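Local atomic coordinates of adenosine deaminase 1 (Arthrobacter aurescens, PDB entry 3RYS), a protein that probably catalyses the zinc-dependent hydrolytic deamination of adenine to hypoxanthine and ammonium in purine salvage and nitrogen catabolism. Residues A[66-74]-A[103-112]; A[142-152]-A[177-188]. All blocks are in the same frame, centred on the assembly; numbering follows the deposited sequence.

Contact 1 of 2, residues A[66-74]-A[103-112]; sequences YYANMAVLQ and DPQAHTSRGV. With ADE (adenine), chain D.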
loop_
_atom_site.group_PDB
_atom_site.type_symbol
_atom_site.label_atom_id
_atom_site.label_comp_id
_atom_site.label_asym_id
_atom_site.label_seq_id
_atom_site.Cartn_x
_atom_site.Cartn_y
_atom_site.Cartn_z
ATOM N N TYR A 66 13.734 -1.465 5.157
ATOM C CA TYR A 66 12.939 -0.643 4.248
ATOM C C TYR A 66 13.519 0.759 4.051
ATOM O O TYR A 66 13.629 1.242 2.924
ATOM C CB TYR A 66 11.519 -0.570 4.807
ATOM C CG TYR A 66 10.551 0.364 4.122
ATOM C CD1 TYR A 66 10.219 1.582 4.697
ATOM C CD2 TYR A 66 9.924 0.006 2.934
ATOM C CE1 TYR A 66 9.310 2.433 4.100
ATOM C CE2 TYR A 66 9.015 0.849 2.328
ATOM C CZ TYR A 66 8.711 2.066 2.914
ATOM O OH TYR A 66 7.805 2.919 2.322
ATOM N N TYR A 67 13.895 1.403 5.149
ATOM C CA TYR A 67 14.502 2.731 5.093
ATOM C C TYR A 67 15.956 2.678 4.631
ATOM O O TYR A 67 16.405 3.537 3.867
ATOM C CB TYR A 67 14.402 3.430 6.452
ATOM C CG TYR A 67 12.989 3.786 6.823
ATOM C CD1 TYR A 67 12.166 4.443 5.920
ATOM C CD2 TYR A 67 12.471 3.460 8.067
ATOM C CE1 TYR A 67 10.869 4.770 6.244
ATOM C CE2 TYR A 67 11.169 3.783 8.403
ATOM C CZ TYR A 67 10.373 4.437 7.485
ATOM O OH TYR A 67 9.076 4.767 7.801
ATOM N N ALA A 68 16.690 1.672 5.098
ATOM C CA ALA A 68 18.091 1.521 4.731
ATOM C C ALA A 68 18.238 1.430 3.219
ATOM O O ALA A 68 19.125 2.051 2.630
ATOM C CB ALA A 68 18.681 0.293 5.390
ATOM N N ASN A 69 17.353 0.659 2.595
ATOM C CA ASN A 69 17.438 0.407 1.162
ATOM C C ASN A 69 17.177 1.644 0.306
ATOM O O ASN A 69 17.623 1.717 -0.844
ATOM C CB ASN A 69 16.508 -0.736 0.761
ATOM C CG ASN A 69 17.051 -2.092 1.167
ATOM O OD1 ASN A 69 16.369 -3.110 1.051
ATOM N ND2 ASN A 69 18.290 -2.113 1.646
ATOM N N MET A 70 16.473 2.618 0.874
ATOM C CA MET A 70 16.134 3.829 0.137
ATOM C C MET A 70 17.363 4.659 -0.227
ATOM O O MET A 70 17.266 5.607 -1.006
ATOM C CB MET A 70 15.153 4.691 0.935
ATOM C CG MET A 70 13.796 4.059 1.146
ATOM S SD MET A 70 12.658 5.210 1.939
ATOM C CE MET A 70 11.306 4.115 2.346
ATOM N N ALA A 71 18.513 4.298 0.333
ATOM C CA ALA A 71 19.739 5.067 0.137
ATOM C C ALA A 71 20.210 5.108 -1.319
ATOM O O ALA A 71 20.961 6.005 -1.704
ATOM C CB ALA A 71 20.844 4.540 1.038
ATOM N N VAL A 72 19.775 4.141 -2.123
ATOM C CA VAL A 72 20.179 4.086 -3.527
ATOM C C VAL A 72 19.345 5.015 -4.409
ATOM O O VAL A 72 19.685 5.251 -5.569
ATOM C CB VAL A 72 20.116 2.650 -4.093
ATOM C CG1 VAL A 72 21.017 1.720 -3.288
ATOM C CG2 VAL A 72 18.681 2.144 -4.107
ATOM N N LEU A 73 18.259 5.543 -3.853
ATOM C CA LEU A 73 17.380 6.446 -4.589
ATOM C C LEU A 73 17.868 7.887 -4.527
ATOM O O LEU A 73 17.508 8.621 -3.614
ATOM C CB LEU A 73 15.963 6.373 -4.025
ATOM C CG LEU A 73 15.251 5.025 -4.103
ATOM C CD1 LEU A 73 13.902 5.090 -3.396
ATOM C CD2 LEU A 73 15.095 4.603 -5.558
ATOM N N GLN A 74 18.665 8.299 -5.508
ATOM C CA GLN A 74 19.274 9.633 -5.493
ATOM C C GLN A 74 18.684 10.583 -6.531
ATOM O O GLN A 74 18.465 11.764 -6.259
ATOM C CB GLN A 74 20.789 9.532 -5.717
ATOM C CG GLN A 74 21.541 8.793 -4.626
ATOM C CD GLN A 74 21.391 9.456 -3.273
ATOM O OE1 GLN A 74 21.094 8.797 -2.278
ATOM N NE2 GLN A 74 21.590 10.771 -3.232
ATOM N N ASP A 103 6.801 7.859 0.694
ATOM C CA ASP A 103 7.198 8.534 1.925
ATOM C C ASP A 103 8.133 9.695 1.613
ATOM O O ASP A 103 9.356 9.544 1.664
ATOM C CB ASP A 103 7.889 7.562 2.889
ATOM C CG ASP A 103 7.006 6.388 3.287
ATOM O OD1 ASP A 103 5.764 6.509 3.198
ATOM O OD2 ASP A 103 7.562 5.342 3.698
ATOM N N PRO A 104 7.560 10.865 1.301
ATOM C CA PRO A 104 8.359 12.047 0.968
ATOM C C PRO A 104 9.490 12.259 1.976
ATOM O O PRO A 104 10.629 12.505 1.578
ATOM C CB PRO A 104 7.345 13.190 1.077
ATOM C CG PRO A 104 6.036 12.559 0.867
ATOM C CD PRO A 104 6.127 11.181 1.416
ATOM N N GLN A 105 9.174 12.154 3.265
ATOM C CA GLN A 105 10.147 12.426 4.320
ATOM C C GLN A 105 11.312 11.433 4.348
ATOM O O GLN A 105 12.410 11.783 4.764
ATOM C CB GLN A 105 9.461 12.455 5.685
ATOM C CG GLN A 105 8.531 13.631 5.908
ATOM C CD GLN A 105 7.517 13.355 6.998
ATOM O OE1 GLN A 105 6.650 12.497 6.843
ATOM N NE2 GLN A 105 7.616 14.081 8.107
ATOM N N ALA A 106 11.075 10.197 3.915
ATOM C CA ALA A 106 12.125 9.188 3.931
ATOM C C ALA A 106 13.201 9.508 2.902
ATOM O O ALA A 106 14.266 8.894 2.890
ATOM C CB ALA A 106 11.548 7.811 3.685
ATOM N N HIS A 107 12.920 10.481 2.043
ATOM C CA HIS A 107 13.890 10.904 1.043
ATOM C C HIS A 107 14.433 12.306 1.326
ATOM O O HIS A 107 15.617 12.570 1.122
ATOM C CB HIS A 107 13.287 10.808 -0.359
ATOM C CG HIS A 107 12.568 9.520 -0.607
ATOM N ND1 HIS A 107 11.200 9.449 -0.765
ATOM C CD2 HIS A 107 13.024 8.248 -0.687
ATOM C CE1 HIS A 107 10.846 8.189 -0.947
ATOM N NE2 HIS A 107 11.934 7.441 -0.901
ATOM N N THR A 108 13.576 13.195 1.813
ATOM C CA THR A 108 14.012 14.543 2.156
ATOM C C THR A 108 14.929 14.516 3.382
ATOM O O THR A 108 15.755 15.415 3.564
ATOM C CB THR A 108 12.816 15.499 2.402
ATOM O OG1 THR A 108 12.059 15.049 3.534
ATOM C CG2 THR A 108 11.910 15.558 1.176
ATOM N N SER A 109 14.773 13.482 4.212
ATOM C CA SER A 109 15.618 13.288 5.392
ATOM C C SER A 109 17.001 12.802 5.002
ATOM O O SER A 109 17.882 12.678 5.852
ATOM C CB SER A 109 15.005 12.264 6.349
ATOM O OG SER A 109 13.846 12.778 6.974
ATOM N N ARG A 110 17.183 12.503 3.720
ATOM C CA ARG A 110 18.462 12.009 3.237
ATOM C C ARG A 110 19.115 13.060 2.365
ATOM O O ARG A 110 20.172 12.825 1.783
ATOM C CB ARG A 110 18.278 10.714 2.449
ATOM C CG ARG A 110 17.946 9.516 3.307
ATOM C CD ARG A 110 17.234 8.451 2.497
ATOM N NE ARG A 110 17.883 8.253 1.212
ATOM C CZ ARG A 110 17.309 8.476 0.037
ATOM N NH1 ARG A 110 16.053 8.890 -0.030
ATOM N NH2 ARG A 110 17.993 8.262 -1.076
ATOM N N GLY A 111 18.476 14.223 2.277
ATOM C CA GLY A 111 18.998 15.319 1.488
ATOM C C GLY A 111 18.496 15.336 0.056
ATOM O O GLY A 111 18.910 16.181 -0.736
ATOM N N VAL A 112 17.611 14.402 -0.286
ATOM C CA VAL A 112 17.010 14.372 -1.621
ATOM C C VAL A 112 15.797 15.298 -1.657
ATOM O O VAL A 112 14.897 15.179 -0.826
ATOM C CB VAL A 112 16.577 12.943 -2.038
ATOM C CG1 VAL A 112 15.974 12.962 -3.430
ATOM C CG2 VAL A 112 17.757 11.971 -1.980
HETATM N N9 ADE D . 5.767 1.586 5.888
HETATM C C8 ADE D . 5.780 0.825 4.750
HETATM N N7 ADE D . 4.972 -0.214 4.785
HETATM C C5 ADE D . 4.390 -0.126 6.042
HETATM C C6 ADE D . 3.438 -0.930 6.705
HETATM N N6 ADE D . 2.898 -2.024 6.155
HETATM N N1 ADE D . 3.068 -0.565 7.953
HETATM C C2 ADE D . 3.618 0.531 8.496
HETATM N N3 ADE D . 4.519 1.368 7.975
HETATM C C4 ADE D . 4.867 0.977 6.735
HETATM O O HOH W 1 6.738 4.107 6.200
#
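Tyr66 OH donates to Asp103 OD2 at 2.8 Å, reaching the oxygen from above the carboxylate plane, 50° out of it, while OD2 itself lies at the edge of the tyrosine ring. Tyr66 turns one ring face to adenine, its chi1 of 173° setting the ring beside the carbonyl carbon, and adenine C8 is 3.7 Å from Tyr66 CZ; Met70 CE sits over the rim of the opposite face. A water extends the cluster: it donates to Asp103 OD2, accepts from adenine N9 and meets Tyr67 OH, which also bonds Ser172. Asp103 follows strand 95-102, at the C-terminal mouth of the TIM barrel where metallo-dependent hydrolases place their active site, and its links through Tyr66 and the water are consistent with a second-shell role behind the adenine pocket.

The apolar seam centres on Met70, whose extended chain lays SD against Ala106 CB and, obliquely, 4.4 Å from the centroid of the His107 ring. Tyr67 CE1 packs on Ala106 CB at 4.0 Å.

At the outer end Arg110 NH2 donates to Leu73 O (2.6 Å), the acceptor lying in the guanidinium plane, and weakly to Gln74 OE1; a leucine here would probably leave the Leu73 carbonyl without this donor. After the Schellman motif at Gly111, Val112 CG2 lies 3.7 Å from Leu73 O.

Contact 2 of 2, residues A[142-152]-A[177-188]; sequences FLRDMSEDSAL and NPPSKFERLYQR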
loop_
_atom_site.group_PDB
_atom_site.type_symbol
_atom_site.label_atom_id
_atom_site.label_comp_id
_atom_site.label_asym_id
_atom_site.label_seq_id
_atom_site.Cartn_x
_atom_site.Cartn_y
_atom_site.Cartn_z
ATOM N N PHE A 142 2.946 10.060 5.359
ATOM C CA PHE A 142 3.778 10.729 6.349
ATOM C C PHE A 142 4.254 9.777 7.443
ATOM O O PHE A 142 3.522 8.889 7.864
ATOM C CB PHE A 142 3.032 11.936 6.919
ATOM C CG PHE A 142 2.763 13.010 5.895
ATOM C CD1 PHE A 142 3.625 14.088 5.757
ATOM C CD2 PHE A 142 1.666 12.926 5.050
ATOM C CE1 PHE A 142 3.389 15.069 4.807
ATOM C CE2 PHE A 142 1.430 13.906 4.095
ATOM C CZ PHE A 142 2.294 14.976 3.975
ATOM N N LEU A 143 5.494 9.957 7.885
ATOM C CA LEU A 143 6.089 9.074 8.885
ATOM C C LEU A 143 5.603 9.427 10.283
ATOM O O LEU A 143 6.005 10.440 10.854
ATOM C CB LEU A 143 7.613 9.149 8.818
ATOM C CG LEU A 143 8.177 8.986 7.402
ATOM C CD1 LEU A 143 9.700 9.071 7.401
ATOM C CD2 LEU A 143 7.708 7.677 6.782
ATOM N N ARG A 144 4.748 8.579 10.838
ATOM C CA ARG A 144 4.088 8.878 12.103
ATOM C C ARG A 144 5.052 8.987 13.281
ATOM O O ARG A 144 4.689 9.521 14.327
ATOM C CB ARG A 144 3.002 7.841 12.400
ATOM C CG ARG A 144 3.526 6.434 12.629
ATOM C CD ARG A 144 2.404 5.426 12.506
ATOM N NE ARG A 144 1.214 5.869 13.225
ATOM C CZ ARG A 144 -0.006 5.384 13.026
ATOM N NH1 ARG A 144 -0.205 4.436 12.121
ATOM N NH2 ARG A 144 -1.031 5.850 13.725
ATOM N N ASP A 145 6.273 8.485 13.118
ATOM C CA ASP A 145 7.283 8.590 14.178
ATOM C C ASP A 145 8.204 9.794 13.991
ATOM O O ASP A 145 9.295 9.851 14.550
ATOM C CB ASP A 145 8.097 7.297 14.331
ATOM C CG ASP A 145 8.622 6.767 13.006
ATOM O OD1 ASP A 145 8.536 7.482 11.983
ATOM O OD2 ASP A 145 9.127 5.626 12.992
ATOM N N MET A 146 7.757 10.745 13.183
ATOM C CA MET A 146 8.373 12.059 13.131
ATOM C C MET A 146 7.313 13.065 13.544
ATOM O O MET A 146 6.132 12.723 13.635
ATOM C CB MET A 146 8.891 12.378 11.732
ATOM C CG MET A 146 10.070 11.533 11.295
ATOM S SD MET A 146 10.837 12.224 9.818
ATOM C CE MET A 146 11.951 10.899 9.370
ATOM N N SER A 147 7.723 14.302 13.794
ATOM C CA SER A 147 6.801 15.289 14.337
ATOM C C SER A 147 5.664 15.583 13.366
ATOM O O SER A 147 5.791 15.365 12.159
ATOM C CB SER A 147 7.536 16.580 14.705
ATOM O OG SER A 147 7.941 17.290 13.548
ATOM N N GLU A 148 4.547 16.062 13.904
ATOM C CA GLU A 148 3.452 16.538 13.074
ATOM C C GLU A 148 3.859 17.829 12.376
ATOM O O GLU A 148 3.476 18.079 11.235
ATOM C CB GLU A 148 2.194 16.787 13.908
ATOM C CG GLU A 148 1.129 17.557 13.141
ATOM C CD GLU A 148 -0.178 17.688 13.895
ATOM O OE1 GLU A 148 -0.144 18.024 15.094
ATOM O OE2 GLU A 148 -1.245 17.466 13.285
ATOM N N ASP A 149 4.638 18.651 13.068
ATOM C CA ASP A 149 5.000 19.959 12.539
ATOM C C ASP A 149 5.828 19.842 11.265
ATOM O O ASP A 149 5.642 20.618 10.323
ATOM C CB ASP A 149 5.726 20.796 13.598
ATOM C CG ASP A 149 4.787 21.304 14.685
ATOM O OD1 ASP A 149 3.590 21.520 14.391
ATOM O OD2 ASP A 149 5.248 21.491 15.832
ATOM N N SER A 150 6.731 18.868 11.232
ATOM C CA SER A 150 7.532 18.636 10.040
ATOM C C SER A 150 6.683 18.049 8.918
ATOM O O SER A 150 6.927 18.318 7.744
ATOM C CB SER A 150 8.716 17.724 10.343
ATOM O OG SER A 150 8.278 16.508 10.915
ATOM N N ALA A 151 5.683 17.251 9.283
ATOM C CA ALA A 151 4.750 16.708 8.302
ATOM C C ALA A 151 3.932 17.838 7.685
ATOM O O ALA A 151 3.657 17.841 6.482
ATOM C CB ALA A 151 3.837 15.677 8.941
ATOM N N LEU A 152 3.554 18.803 8.519
ATOM C CA LEU A 152 2.786 19.956 8.055
ATOM C C LEU A 152 3.613 20.838 7.130
ATOM O O LEU A 152 3.097 21.382 6.152
ATOM C CB LEU A 152 2.245 20.769 9.234
ATOM C CG LEU A 152 0.968 20.217 9.874
ATOM C CD1 LEU A 152 0.768 20.752 11.291
ATOM C CD2 LEU A 152 -0.238 20.517 8.997
ATOM N N ASN A 177 2.318 5.863 18.475
ATOM C CA ASN A 177 2.169 6.995 17.571
ATOM C C ASN A 177 0.743 7.103 17.030
ATOM O O ASN A 177 0.499 6.870 15.846
ATOM C CB ASN A 177 3.167 6.887 16.419
ATOM C CG ASN A 177 4.611 7.024 16.879
ATOM O OD1 ASN A 177 4.995 8.030 17.480
ATOM N ND2 ASN A 177 5.422 6.012 16.586
ATOM N N PRO A 178 -0.204 7.480 17.903
ATOM C CA PRO A 178 -1.638 7.468 17.601
ATOM C C PRO A 178 -1.986 8.404 16.455
ATOM O O PRO A 178 -1.290 9.401 16.237
ATOM C CB PRO A 178 -2.282 7.991 18.895
ATOM C CG PRO A 178 -1.220 7.949 19.927
ATOM C CD PRO A 178 0.075 8.106 19.204
ATOM N N PRO A 179 -3.068 8.088 15.731
ATOM C CA PRO A 179 -3.564 8.916 14.629
ATOM C C PRO A 179 -3.777 10.358 15.076
ATOM O O PRO A 179 -3.459 11.283 14.328
ATOM C CB PRO A 179 -4.906 8.262 14.291
ATOM C CG PRO A 179 -4.736 6.836 14.695
ATOM C CD PRO A 179 -3.884 6.877 15.929
ATOM N N SER A 180 -4.299 10.533 16.288
ATOM C CA SER A 180 -4.583 11.854 16.845
ATOM C C SER A 180 -3.396 12.807 16.747
ATOM O O SER A 180 -3.569 14.023 16.670
ATOM C CB SER A 180 -5.006 11.729 18.313
ATOM O OG SER A 180 -3.907 11.363 19.134
ATOM N N LYS A 181 -2.192 12.246 16.763
ATOM C CA LYS A 181 -0.974 13.040 16.690
ATOM C C LYS A 181 -0.934 13.926 15.440
ATOM O O LYS A 181 -0.268 14.960 15.428
ATOM C CB LYS A 181 0.245 12.118 16.741
ATOM C CG LYS A 181 1.578 12.832 16.765
ATOM C CD LYS A 181 2.717 11.834 16.829
ATOM C CE LYS A 181 4.033 12.471 16.427
ATOM N NZ LYS A 181 5.130 11.471 16.431
ATOM N N PHE A 182 -1.666 13.531 14.400
ATOM C CA PHE A 182 -1.651 14.260 13.134
ATOM C C PHE A 182 -3.001 14.870 12.761
ATOM O O PHE A 182 -3.300 15.056 11.578
ATOM C CB PHE A 182 -1.146 13.350 12.008
ATOM C CG PHE A 182 0.247 12.835 12.237
ATOM C CD1 PHE A 182 0.463 11.712 13.015
ATOM C CD2 PHE A 182 1.339 13.488 11.694
ATOM C CE1 PHE A 182 1.741 11.245 13.243
ATOM C CE2 PHE A 182 2.619 13.023 11.916
ATOM C CZ PHE A 182 2.821 11.900 12.692
ATOM N N GLU A 183 -3.806 15.191 13.770
ATOM C CA GLU A 183 -5.117 15.797 13.544
ATOM C C GLU A 183 -5.026 17.067 12.697
ATOM O O GLU A 183 -5.786 17.238 11.736
ATOM C CB GLU A 183 -5.811 16.102 14.877
ATOM C CG GLU A 183 -7.198 16.726 14.723
ATOM C CD GLU A 183 -7.870 17.020 16.056
ATOM O OE1 GLU A 183 -7.186 16.968 17.100
ATOM O OE2 GLU A 183 -9.088 17.310 16.060
ATOM N N ARG A 184 -4.105 17.955 13.065
ATOM C CA ARG A 184 -3.882 19.198 12.330
ATOM C C ARG A 184 -3.553 18.892 10.874
ATOM O O ARG A 184 -4.193 19.407 9.951
ATOM C CB ARG A 184 -2.732 20.001 12.955
ATOM C CG ARG A 184 -3.098 20.851 14.177
ATOM C CD ARG A 184 -3.673 20.021 15.323
ATOM N NE ARG A 184 -2.811 18.902 15.703
ATOM C CZ ARG A 184 -2.974 18.183 16.810
ATOM N NH1 ARG A 184 -3.963 18.474 17.649
ATOM N NH2 ARG A 184 -2.148 17.182 17.085
ATOM N N LEU A 185 -2.542 18.049 10.682
ATOM C CA LEU A 185 -2.128 17.608 9.357
ATOM C C LEU A 185 -3.313 17.210 8.476
ATOM O O LEU A 185 -3.411 17.645 7.331
ATOM C CB LEU A 185 -1.149 16.438 9.478
ATOM C CG LEU A 185 -0.764 15.719 8.186
ATOM C CD1 LEU A 185 0.034 16.638 7.283
ATOM C CD2 LEU A 185 0.020 14.455 8.502
ATOM N N TYR A 186 -4.210 16.384 9.004
ATOM C CA TYR A 186 -5.366 15.939 8.224
ATOM C C TYR A 186 -6.425 17.022 8.016
ATOM O O TYR A 186 -7.112 17.034 6.990
ATOM C CB TYR A 186 -5.979 14.660 8.810
ATOM C CG TYR A 186 -5.240 13.425 8.362
ATOM C CD1 TYR A 186 -5.806 12.543 7.448
ATOM C CD2 TYR A 186 -3.955 13.163 8.821
ATOM C CE1 TYR A 186 -5.119 11.418 7.021
ATOM C CE2 TYR A 186 -3.260 12.046 8.403
ATOM C CZ TYR A 186 -3.846 11.177 7.505
ATOM O OH TYR A 186 -3.152 10.067 7.089
ATOM N N GLN A 187 -6.557 17.926 8.983
ATOM C CA GLN A 187 -7.410 19.091 8.790
ATOM C C GLN A 187 -6.851 19.937 7.651
ATOM O O GLN A 187 -7.599 20.456 6.824
ATOM C CB GLN A 187 -7.528 19.911 10.075
ATOM C CG GLN A 187 -8.635 19.435 11.006
ATOM C CD GLN A 187 -8.635 20.159 12.347
ATOM O OE1 GLN A 187 -7.587 20.331 12.980
ATOM N NE2 GLN A 187 -9.815 20.576 12.792
ATOM N N ARG A 188 -5.528 20.056 7.601
ATOM C CA ARG A 188 -4.859 20.752 6.505
ATOM C C ARG A 188 -5.180 20.112 5.159
ATOM O O ARG A 188 -5.600 20.789 4.222
ATOM C CB ARG A 188 -3.345 20.771 6.725
ATOM C CG ARG A 188 -2.780 22.119 7.152
ATOM C CD ARG A 188 -2.352 22.933 5.937
ATOM N NE ARG A 188 -3.400 22.970 4.923
ATOM C CZ ARG A 188 -3.351 23.699 3.812
ATOM N NH1 ARG A 188 -4.364 23.662 2.953
ATOM N NH2 ARG A 188 -2.295 24.464 3.559
#
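Arg144 clasps the Asn177 carbonyl side-on, NE and NH2 both donating to the one oxygen at 2.9 and 2.8 Å. Its CG sits between backbone nitrogen and carbonyl carbon (chi1 65°), and a bend at chi3 turns the guanidinium edge to the Asn177-Pro179 backbone; NH1 is held by the carbonyl of the zinc ligand His199. Lys181 is fully extended, which carries NZ to Arg144 O (2.9 Å) and, weakly, to Met146 O. Next in sequence, the Phe182 ring packs against the 144-148 backbone, CZ approaching Arg144 CA obliquely, with Ala151 CB at its edge.

Glu148 also stretches out, its carboxylate reaching the start of helix 183-191. There OE2 accepts from Leu185 N on the anti side (3.0 Å, N-H...O angle 165°), and OE1 takes both NE and NH2 of Arg184 on the syn side, a salt bridge made possible by the folded arginine chain. Further along, Leu152 CD2 lies 3.5 Å from both Leu185 CA and Arg188 CG.

Leu185 CD2 meets Ala151 CB and a face of Phe142. The axes of 148-152 and 183-188 run 17° apart, 9.3 Å at closest approach, and helices 148-160 and 183-191 pack side by side outside barrel strands 135-143 and 167-171.

How the contacts relate
From the N terminus, 66-74 takes in the end of helix 59-69; helix 76-92 and strand 95-102 follow before 103-112 returns to close contact 1. Strand 135-143 and helix 148-160 then open contact 2, which helix 183-191 closes after the intervening strand 167-171. The two loops therefore run in series, neither nested nor crossed. Their centres lie 19 Å apart, yet they touch: Gln105 OE1 probably accepts a hydrogen bond from Leu143 N (3.0 Å), Tyr67 OH packs on Leu143 CD2, and Ser109 OG on Met146 CE. Contact 1 ties helix 59-69 to the short helix 104-108 that follows strand 95-102; contact 2 ties the outer helices 148-160 and 183-191 that follow strands 135-143 and 167-171.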